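Local coordinates for protein response regulator (Caulobacter vibrioides, PDB 3N0R) that probably couples phosphorylation of its receiver domain to stress-response transcription by presenting a sigma-like domain that draws an anti-sigma factor away from its sigma factor, at residues P32-Y37 / H50-A55; P72-Y77 / P130-Q135; R115-F120 / A274-P279. The protein carries 1 engineered substitution. All blocks are in the same frame, centred on the assembly; numbering follows the deposited sequence. Where two conformers were deposited one is given.

Contacts 1 and 2 lie about 15 Å apart between centres and touch directly, Ile34, Tyr33 and Tyr37 of the first meeting Tyr77 and Leu76 of the second. Contact 1 joins helices 31-42 and 45-60; contact 2 carries the next helix, 72-84, over to helix 130-137. Contact 3, its centre about 17 Å from that of contact 1 and 19 Å from that of contact 2, links helices 115-125 and 264-277; Gln118 touches Tyr37 of contact 1. Contact 1 closes before the others open, whereas the segments of contacts 2 and 3 alternate. The series runs from within one sigma-like region, to between two, to the receiver boundary, consistent with a sigma-like module held against its regulator.

Contact 1. Residues P32-Y37 / H50-A55; sequences PYIRRY and HYVRVA
The guanidinium of Arg35 is approached at a slant by CG1 of Val52, while its NH1 bonds to the carbonyl oxygen of Leu247, a polar partner outside this pair of helices. Next to it in sequence, the guanidinium of Arg36 has CD1 of Tyr33 on one face, 3.2 Å above the plane and offset toward the rim; its charge is answered by Glu126.

The joint itself is aliphatic. Val52 stands like a peg between two neighbouring side chains of segment 32-37. Its CG1 meets CG2 of Ile34 at 3.8 Å and the CG methylene of Arg35 at 3.9 Å. With CG1 anti to the backbone N (chi1 170°), the other methyl, CG2, turns to the backbone and rests 3.8 Å from the carbonyl oxygen of Ile34. Arg35 passes Val52 at about a right angle: CG lies beside its own backbone N (chi1 -64°), and the extended chain carries the charged end onward. No hydrogen bond crosses here; the contact is van der Waals packing of aliphatic groups. Val52 also touches Leu31 and Ala38 of helix 31-42, and Ile34 reaches Tyr77 and Phe80 on helix 72-84.

Two successive helices with only a short connection between them, packed through a buried valine and isoleucine, belong to the all-helical sigma2-like region of PhyR.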
loop_
_atom_site.group_PDB
_atom_site.type_symbol
_atom_site.label_atom_id
_atom_site.label_comp_id
_atom_site.label_asym_id
_atom_site.label_seq_id
_atom_site.Cartn_x
_atom_site.Cartn_y
_atom_site.Cartn_z
ATOM N N PRO A 32 0.406 10.765 6.282
ATOM C CA PRO A 32 1.276 9.596 6.078
ATOM C C PRO A 32 0.516 8.405 5.494
ATOM O O PRO A 32 1.029 7.688 4.630
ATOM C CB PRO A 32 1.785 9.283 7.493
ATOM C CG PRO A 32 1.729 10.618 8.206
ATOM C CD PRO A 32 0.498 11.296 7.657
ATOM N N TYR A 33 -0.715 8.204 5.946
ATOM C CA TYR A 33 -1.462 7.031 5.520
ATOM C C TYR A 33 -2.009 7.124 4.104
ATOM O O TYR A 33 -2.075 6.117 3.391
ATOM C CB TYR A 33 -2.512 6.650 6.564
ATOM C CG TYR A 33 -1.831 6.473 7.893
ATOM C CD1 TYR A 33 -1.030 5.368 8.133
ATOM C CD2 TYR A 33 -1.913 7.453 8.875
ATOM C CE1 TYR A 33 -0.375 5.209 9.344
ATOM C CE2 TYR A 33 -1.262 7.313 10.080
ATOM C CZ TYR A 33 -0.490 6.188 10.310
ATOM O OH TYR A 33 0.166 6.041 11.514
ATOM N N ILE A 34 -2.353 8.330 3.660
ATOM C CA ILE A 34 -2.716 8.469 2.257
ATOM C C ILE A 34 -1.484 8.295 1.355
ATOM O O ILE A 34 -1.613 7.796 0.252
ATOM C CB ILE A 34 -3.538 9.739 1.932
ATOM C CG1 ILE A 34 -4.181 9.594 0.549
ATOM C CG2 ILE A 34 -2.697 11.004 2.052
ATOM C CD1 ILE A 34 -5.216 10.647 0.243
ATOM N N ARG A 35 -0.286 8.632 1.844
ATOM C CA ARG A 35 0.926 8.245 1.112
ATOM C C ARG A 35 1.041 6.724 1.008
ATOM O O ARG A 35 1.366 6.210 -0.052
ATOM C CB ARG A 35 2.200 8.845 1.718
ATOM C CG ARG A 35 2.261 10.367 1.651
ATOM C CD ARG A 35 3.607 10.922 2.153
ATOM N NE ARG A 35 3.500 12.375 2.283
ATOM C CZ ARG A 35 3.343 13.041 3.422
ATOM N NH1 ARG A 35 3.369 12.419 4.595
ATOM N NH2 ARG A 35 3.172 14.356 3.385
ATOM N N ARG A 36 0.753 6.001 2.090
ATOM C CA ARG A 36 0.775 4.545 2.039
ATOM C C ARG A 36 -0.169 4.025 0.952
ATOM O O ARG A 36 0.196 3.171 0.131
ATOM C CB ARG A 36 0.412 3.944 3.398
ATOM C CG ARG A 36 0.333 2.422 3.380
ATOM C CD ARG A 36 -0.021 1.873 4.739
ATOM N NE ARG A 36 -1.332 2.346 5.170
ATOM C CZ ARG A 36 -1.735 2.341 6.433
ATOM N NH1 ARG A 36 -0.923 1.892 7.381
ATOM N NH2 ARG A 36 -2.941 2.801 6.743
ATOM N N TYR A 37 -1.390 4.547 0.950
ATOM C CA TYR A 37 -2.375 4.181 -0.062
ATOM C C TYR A 37 -1.858 4.463 -1.471
ATOM O O TYR A 37 -1.920 3.602 -2.353
ATOM C CB TYR A 37 -3.667 4.967 0.196
ATOM C CG TYR A 37 -4.745 4.835 -0.862
ATOM C CD1 TYR A 37 -5.436 3.642 -1.050
ATOM C CD2 TYR A 37 -5.100 5.922 -1.647
ATOM C CE1 TYR A 37 -6.444 3.538 -1.990
ATOM C CE2 TYR A 37 -6.104 5.823 -2.604
ATOM C CZ TYR A 37 -6.776 4.629 -2.762
ATOM O OH TYR A 37 -7.781 4.505 -3.687
ATOM N N HIS A 50 4.192 12.145 -4.686
ATOM C CA HIS A 50 3.956 13.331 -5.483
ATOM C C HIS A 50 2.458 13.617 -5.578
ATOM O O HIS A 50 2.020 14.764 -5.444
ATOM C CB HIS A 50 4.551 13.140 -6.869
ATOM C CG HIS A 50 4.489 14.365 -7.722
ATOM N ND1 HIS A 50 4.367 14.303 -9.090
ATOM C CD2 HIS A 50 4.561 15.682 -7.410
ATOM C CE1 HIS A 50 4.356 15.528 -9.588
ATOM N NE2 HIS A 50 4.483 16.384 -8.589
ATOM N N TYR A 51 1.667 12.572 -5.815
ATOM C CA TYR A 51 0.233 12.777 -5.978
ATOM C C TYR A 51 -0.369 13.332 -4.681
ATOM O O TYR A 51 -1.251 14.203 -4.712
ATOM C CB TYR A 51 -0.463 11.476 -6.391
ATOM C CG TYR A 51 -0.174 10.994 -7.802
ATOM C CD1 TYR A 51 0.685 11.686 -8.657
ATOM C CD2 TYR A 51 -0.780 9.840 -8.280
ATOM C CE1 TYR A 51 0.927 11.231 -9.943
ATOM C CE2 TYR A 51 -0.536 9.381 -9.556
ATOM C CZ TYR A 51 0.315 10.084 -10.385
ATOM O OH TYR A 51 0.565 9.623 -11.660
ATOM N N VAL A 52 0.109 12.832 -3.542
ATOM C CA VAL A 52 -0.358 13.346 -2.269
ATOM C C VAL A 52 0.059 14.813 -2.066
ATOM O O VAL A 52 -0.740 15.640 -1.618
ATOM C CB VAL A 52 0.132 12.476 -1.099
ATOM C CG1 VAL A 52 -0.148 13.157 0.238
ATOM C CG2 VAL A 52 -0.515 11.108 -1.163
ATOM N N ARG A 53 1.305 15.145 -2.396
ATOM C CA ARG A 53 1.785 16.509 -2.225
ATOM C C ARG A 53 0.941 17.496 -3.036
ATOM O O ARG A 53 0.599 18.580 -2.553
ATOM C CB ARG A 53 3.262 16.610 -2.609
ATOM C CG ARG A 53 3.897 17.942 -2.249
ATOM C CD ARG A 53 5.395 17.929 -2.509
ATOM N NE ARG A 53 5.714 17.729 -3.922
ATOM C CZ ARG A 53 5.766 18.710 -4.820
ATOM N NH1 ARG A 53 5.510 19.960 -4.456
ATOM N NH2 ARG A 53 6.071 18.444 -6.084
ATOM N N VAL A 54 0.597 17.119 -4.265
ATOM C CA VAL A 54 -0.229 17.969 -5.114
ATOM C C VAL A 54 -1.602 18.197 -4.476
ATOM O O VAL A 54 -2.100 19.331 -4.448
ATOM C CB VAL A 54 -0.383 17.356 -6.514
ATOM C CG1 VAL A 54 -1.500 18.063 -7.293
ATOM C CG2 VAL A 54 0.957 17.416 -7.266
ATOM N N ALA A 55 -2.220 17.132 -3.960
ATOM C CA ALA A 55 -3.525 17.276 -3.308
ATOM C C ALA A 55 -3.434 18.193 -2.080
ATOM O O ALA A 55 -4.298 19.055 -1.863
ATOM C CB ALA A 55 -4.074 15.912 -2.917
#

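Contact 2. Residues P72-Y77 / P130-Q135; sequences PRVALY and PTEAAQ
Van der Waals contact is the principal kind of interaction here, and it centres on Val74, whose two methyls are shared between Glu132 and Gln135. CG2 of Val74 lies against the aliphatic stem of Glu132, 3.9 Å from CG, with CB, CD and OE2 only slightly farther. The two side chains pass at about a right angle, and the glutamate uses its methylene length as the apolar surface. CG1 of Val74, placed anti to the backbone N (chi1 171°), turns instead to CB of Gln135 at 3.9 Å. Only the base of the glutamine takes part, because its chain folds at chi2 and leads the amide elsewhere.

Hydrogen bonding is confined to each side of the interface; none crosses it. Gln135 NE2 donates to Thr131 O on its own helix at 3.1 Å, with an N-H...O angle of 150°. That oxygen also accepts from Gln135 N on the opposite face of its plane. Because Gln135 has two deposited conformers, the side-chain bond may not be permanent. Glu132 OE1 bonds to the backbone N of Thr129 just before its helix.

Charge is a background matter: Arg73, itself deposited in two conformers, pairs with Glu126 and not with Glu132.

The contact is packing between two helical regions, the sigma2 domain with Val74 and the PhyR sigma-like domain with Glu132 and Gln135. Val74 also touches Phe128 in the loop leading to helix 130-137. Helix 72-84 is backed by helix 31-42 through Leu76 and Tyr77, while Ala133 rests on helix 115-125 and Pro130 on helix 141-156.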
loop_
_atom_site.group_PDB
_atom_site.type_symbol
_atom_site.label_atom_id
_atom_site.label_comp_id
_atom_site.label_asym_id
_atom_site.label_seq_id
_atom_site.Cartn_x
_atom_site.Cartn_y
_atom_site.Cartn_z
ATOM N N PRO A 72 -12.660 14.560 8.085
ATOM C CA PRO A 72 -11.523 15.047 7.298
ATOM C C PRO A 72 -10.770 13.926 6.577
ATOM O O PRO A 72 -10.315 14.149 5.457
ATOM C CB PRO A 72 -10.643 15.724 8.353
ATOM C CG PRO A 72 -11.618 16.191 9.391
ATOM C CD PRO A 72 -12.674 15.122 9.450
ATOM N N ARG A 73 -10.639 12.745 7.179
ATOM C CA ARG A 73 -9.916 11.664 6.513
ATOM C C ARG A 73 -10.627 11.250 5.222
ATOM O O ARG A 73 -10.008 11.170 4.161
ATOM C CB ARG A 73 -9.712 10.450 7.429
ATOM C CG ARG A 73 -8.701 9.462 6.852
ATOM C CD ARG A 73 -8.716 8.090 7.522
ATOM N NE ARG A 73 -7.648 7.264 6.964
ATOM C CZ ARG A 73 -7.661 5.935 6.896
ATOM N NH1 ARG A 73 -8.695 5.246 7.360
ATOM N NH2 ARG A 73 -6.629 5.297 6.358
ATOM N N VAL A 74 -11.927 10.994 5.311
ATOM C CA VAL A 74 -12.692 10.617 4.129
ATOM C C VAL A 74 -12.652 11.750 3.093
ATOM O O VAL A 74 -12.460 11.510 1.897
ATOM C CB VAL A 74 -14.135 10.232 4.488
ATOM C CG1 VAL A 74 -14.973 10.046 3.239
ATOM C CG2 VAL A 74 -14.137 8.970 5.346
ATOM N N ALA A 75 -12.841 12.985 3.553
ATOM C CA ALA A 75 -12.839 14.137 2.654
ATOM C C ALA A 75 -11.513 14.296 1.916
ATOM O O ALA A 75 -11.492 14.661 0.742
ATOM C CB ALA A 75 -13.180 15.409 3.410
ATOM N N LEU A 76 -10.405 14.042 2.606
ATOM C CA LEU A 76 -9.084 14.137 1.988
ATOM C C LEU A 76 -8.944 13.097 0.876
ATOM O O LEU A 76 -8.458 13.404 -0.210
ATOM C CB LEU A 76 -8.000 13.920 3.043
ATOM C CG LEU A 76 -6.564 13.764 2.528
ATOM C CD1 LEU A 76 -6.122 14.970 1.716
ATOM C CD2 LEU A 76 -5.606 13.502 3.689
ATOM N N TYR A 77 -9.345 11.860 1.152
ATOM C CA TYR A 77 -9.270 10.831 0.120
ATOM C C TYR A 77 -10.186 11.158 -1.059
ATOM O O TYR A 77 -9.842 10.899 -2.211
ATOM C CB TYR A 77 -9.555 9.434 0.684
ATOM C CG TYR A 77 -8.400 8.773 1.427
ATOM C CD1 TYR A 77 -8.019 9.220 2.686
ATOM C CD2 TYR A 77 -7.731 7.665 0.901
ATOM C CE1 TYR A 77 -6.992 8.609 3.389
ATOM C CE2 TYR A 77 -6.699 7.046 1.608
ATOM C CZ TYR A 77 -6.343 7.521 2.857
ATOM O OH TYR A 77 -5.329 6.913 3.577
ATOM N N PRO A 130 -17.125 0.059 3.840
ATOM C CA PRO A 130 -17.634 0.166 2.469
ATOM C C PRO A 130 -18.409 1.470 2.234
ATOM O O PRO A 130 -18.284 2.064 1.168
ATOM C CB PRO A 130 -18.539 -1.064 2.328
ATOM C CG PRO A 130 -17.953 -2.057 3.298
ATOM C CD PRO A 130 -17.465 -1.232 4.463
ATOM N N THR A 131 -19.176 1.930 3.214
ATOM C CA THR A 131 -19.885 3.204 3.056
ATOM C C THR A 131 -18.923 4.390 2.904
ATOM O O THR A 131 -19.146 5.291 2.092
ATOM C CB THR A 131 -20.845 3.455 4.227
ATOM O OG1 THR A 131 -21.855 2.443 4.221
ATOM C CG2 THR A 131 -21.520 4.811 4.093
ATOM N N GLU A 132 -17.856 4.400 3.697
ATOM C CA GLU A 132 -16.841 5.438 3.551
ATOM C C GLU A 132 -16.170 5.366 2.180
ATOM O O GLU A 132 -15.978 6.387 1.516
ATOM C CB GLU A 132 -15.802 5.326 4.667
ATOM C CG GLU A 132 -16.305 5.798 6.027
ATOM C CD GLU A 132 -15.326 5.505 7.153
ATOM O OE1 GLU A 132 -14.613 4.478 7.116
ATOM O OE2 GLU A 132 -15.262 6.318 8.089
ATOM N N ALA A 133 -15.805 4.161 1.759
ATOM C CA ALA A 133 -15.193 3.983 0.446
ATOM C C ALA A 133 -16.118 4.487 -0.676
ATOM O O ALA A 133 -15.649 5.076 -1.655
ATOM C CB ALA A 133 -14.800 2.527 0.226
ATOM N N ALA A 134 -17.426 4.279 -0.520
ATOM C CA ALA A 134 -18.398 4.763 -1.488
ATOM C C ALA A 134 -18.373 6.287 -1.630
ATOM O O ALA A 134 -18.531 6.810 -2.733
ATOM C CB ALA A 134 -19.794 4.283 -1.115
ATOM N N GLN A 135 -18.176 7.003 -0.525
ATOM C CA GLN A 135 -18.058 8.466 -0.558
ATOM C C GLN A 135 -16.814 8.883 -1.312
ATOM O O GLN A 135 -16.813 9.861 -2.049
ATOM C CB GLN A 135 -17.951 9.067 0.844
ATOM C CG GLN A 135 -18.984 8.595 1.822
ATOM C CD GLN A 135 -20.381 8.661 1.262
ATOM O OE1 GLN A 135 -20.801 9.678 0.698
ATOM N NE2 GLN A 135 -21.119 7.578 1.420
#

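Contact 3. Residues R115-F120 / A274-P279; sequences RSRQAF and ALFFHP
Arg117 holds its guanidinium over the face of the Phe276 ring, a cation-pi contact in which CZ stands 4.8 Å from the ring centroid and 20° off the ring normal. The two flat groups are far from parallel: their planes meet at 59°, so the guanidinium inclines one nitrogen to the ring instead of lying flat on it. That nitrogen is NH1, 3.8 Å from CG of Phe276 and 3.9 Å from CB, which places it near the root of the ring.

Bends in the Arg117 chain at chi2 and chi3 bring the group to this position. The guanidinium has polar partners as well: NH1 bonds to OE1 of Gln273, three residues before Phe276 on the same helix, and NH2 forms a salt bridge with OE1 of Glu154. A buried arginine is thus met by a carboxylate, an amide oxygen and an aromatic face, which would be expected to fix the rotation of its guanidinium and offset the cost of burying its charge.

Phe276 also meets the next residue, Phe277. CE2 of Phe277 lies in plane at the edge of its ring, while CD2 of Phe276 sits 3.7 Å above the centre of the Phe277 ring.

The contact spans helix 115-125 of the sigma-like domain and helix 264-277, which follows the edge strand 257-259 of the parallel receiver sheet. Helix 141-156 flanks it, supplying Glu154 and, through Ile155, packing against both Arg117 and Phe120.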
loop_
_atom_site.group_PDB
_atom_site.type_symbol
_atom_site.label_atom_id
_atom_site.label_comp_id
_atom_site.label_asym_id
_atom_site.label_seq_id
_atom_site.Cartn_x
_atom_site.Cartn_y
_atom_site.Cartn_z
ATOM N N ARG A 115 -10.898 1.009 -10.683
ATOM C CA ARG A 115 -11.764 1.303 -9.548
ATOM C C ARG A 115 -11.931 0.110 -8.609
ATOM O O ARG A 115 -12.024 0.285 -7.400
ATOM C CB ARG A 115 -13.110 1.886 -10.006
ATOM C CG ARG A 115 -12.985 3.382 -10.327
ATOM C CD ARG A 115 -14.185 3.994 -10.988
ATOM N NE ARG A 115 -15.391 3.996 -10.167
ATOM C CZ ARG A 115 -15.704 4.890 -9.228
ATOM N NH1 ARG A 115 -14.873 5.879 -8.880
ATOM N NH2 ARG A 115 -16.869 4.775 -8.615
ATOM N N SER A 116 -11.945 -1.106 -9.145
ATOM C CA SER A 116 -12.049 -2.281 -8.280
ATOM C C SER A 116 -10.891 -2.335 -7.287
ATOM O O SER A 116 -11.079 -2.620 -6.102
ATOM C CB SER A 116 -12.081 -3.560 -9.114
ATOM O OG SER A 116 -10.964 -3.607 -9.983
ATOM N N ARG A 117 -9.688 -2.062 -7.775
ATOM C CA ARG A 117 -8.511 -2.123 -6.919
ATOM C C ARG A 117 -8.487 -0.980 -5.904
ATOM O O ARG A 117 -8.081 -1.172 -4.754
ATOM C CB ARG A 117 -7.235 -2.120 -7.754
ATOM C CG ARG A 117 -6.010 -2.533 -6.979
ATOM C CD ARG A 117 -6.105 -3.960 -6.422
ATOM N NE ARG A 117 -6.359 -4.963 -7.454
ATOM C CZ ARG A 117 -5.468 -5.855 -7.891
ATOM N NH1 ARG A 117 -4.236 -5.894 -7.391
ATOM N NH2 ARG A 117 -5.820 -6.726 -8.829
ATOM N N GLN A 118 -8.958 0.194 -6.313
ATOM C CA GLN A 118 -9.111 1.302 -5.385
ATOM C C GLN A 118 -10.049 0.904 -4.245
ATOM O O GLN A 118 -9.731 1.112 -3.084
ATOM C CB GLN A 118 -9.672 2.523 -6.110
ATOM C CG GLN A 118 -8.779 3.058 -7.207
ATOM C CD GLN A 118 -9.527 4.000 -8.116
ATOM O OE1 GLN A 118 -10.405 4.731 -7.667
ATOM N NE2 GLN A 118 -9.199 3.981 -9.403
ATOM N N ALA A 119 -11.206 0.340 -4.580
ATOM C CA ALA A 119 -12.187 -0.036 -3.565
ATOM C C ALA A 119 -11.595 -1.050 -2.583
ATOM O O ALA A 119 -11.781 -0.956 -1.365
ATOM C CB ALA A 119 -13.447 -0.593 -4.207
ATOM N N PHE A 120 -10.868 -2.022 -3.118
ATOM C CA PHE A 120 -10.238 -3.015 -2.283
ATOM C C PHE A 120 -9.172 -2.410 -1.374
ATOM O O PHE A 120 -9.128 -2.699 -0.182
ATOM C CB PHE A 120 -9.628 -4.119 -3.143
ATOM C CG PHE A 120 -9.021 -5.210 -2.339
ATOM C CD1 PHE A 120 -9.815 -6.214 -1.796
ATOM C CD2 PHE A 120 -7.661 -5.221 -2.083
ATOM C CE1 PHE A 120 -9.262 -7.209 -1.023
ATOM C CE2 PHE A 120 -7.106 -6.217 -1.308
ATOM C CZ PHE A 120 -7.909 -7.209 -0.783
ATOM N N ALA A 274 2.129 -6.008 -4.045
ATOM C CA ALA A 274 3.514 -6.339 -4.354
ATOM C C ALA A 274 3.600 -7.355 -5.488
ATOM O O ALA A 274 4.413 -7.208 -6.399
ATOM C CB ALA A 274 4.219 -6.853 -3.123
ATOM N N LEU A 275 2.759 -8.386 -5.429
ATOM C CA LEU A 275 2.777 -9.425 -6.453
ATOM C C LEU A 275 2.083 -9.005 -7.747
ATOM O O LEU A 275 2.378 -9.555 -8.805
ATOM C CB LEU A 275 2.197 -10.738 -5.926
ATOM C CG LEU A 275 2.988 -11.351 -4.773
ATOM C CD1 LEU A 275 2.287 -12.605 -4.277
ATOM C CD2 LEU A 275 4.407 -11.657 -5.221
ATOM N N PHE A 276 1.168 -8.042 -7.665
ATOM C CA PHE A 276 0.574 -7.465 -8.864
ATOM C C PHE A 276 1.635 -6.716 -9.666
ATOM O O PHE A 276 1.730 -6.880 -10.885
ATOM C CB PHE A 276 -0.588 -6.533 -8.497
ATOM C CG PHE A 276 -1.132 -5.747 -9.659
ATOM C CD1 PHE A 276 -1.879 -6.359 -10.651
ATOM C CD2 PHE A 276 -0.920 -4.383 -9.735
ATOM C CE1 PHE A 276 -2.382 -5.630 -11.712
ATOM C CE2 PHE A 276 -1.420 -3.650 -10.788
ATOM C CZ PHE A 276 -2.155 -4.274 -11.778
ATOM N N PHE A 277 2.436 -5.903 -8.983
ATOM C CA PHE A 277 3.457 -5.102 -9.642
ATOM C C PHE A 277 4.718 -5.895 -9.990
ATOM O O PHE A 277 5.413 -5.540 -10.939
ATOM C CB PHE A 277 3.800 -3.859 -8.811
ATOM C CG PHE A 277 2.753 -2.796 -8.891
ATOM C CD1 PHE A 277 2.592 -2.069 -10.061
ATOM C CD2 PHE A 277 1.907 -2.534 -7.821
ATOM C CE1 PHE A 277 1.614 -1.105 -10.167
ATOM C CE2 PHE A 277 0.917 -1.557 -7.923
ATOM C CZ PHE A 277 0.770 -0.849 -9.098
ATOM N N HIS A 278 4.993 -6.967 -9.245
ATOM C CA HIS A 278 6.235 -7.727 -9.416
ATOM C C HIS A 278 6.007 -9.229 -9.355
ATOM O O HIS A 278 6.564 -9.907 -8.498
ATOM C CB HIS A 278 7.258 -7.303 -8.364
ATOM C CG HIS A 278 7.491 -5.829 -8.332
ATOM N ND1 HIS A 278 8.317 -5.189 -9.232
ATOM C CD2 HIS A 278 6.977 -4.861 -7.536
ATOM C CE1 HIS A 278 8.309 -3.891 -8.983
ATOM N NE2 HIS A 278 7.503 -3.666 -7.960
ATOM N N PRO A 279 5.204 -9.764 -10.288
ATOM C CA PRO A 279 4.918 -11.203 -10.319
ATOM C C PRO A 279 6.086 -12.012 -10.863
ATOM O O PRO A 279 7.027 -11.424 -11.391
ATOM C CB PRO A 279 3.746 -11.300 -11.291
ATOM C CG PRO A 279 3.946 -10.143 -12.219
ATOM C CD PRO A 279 4.539 -9.043 -11.385
#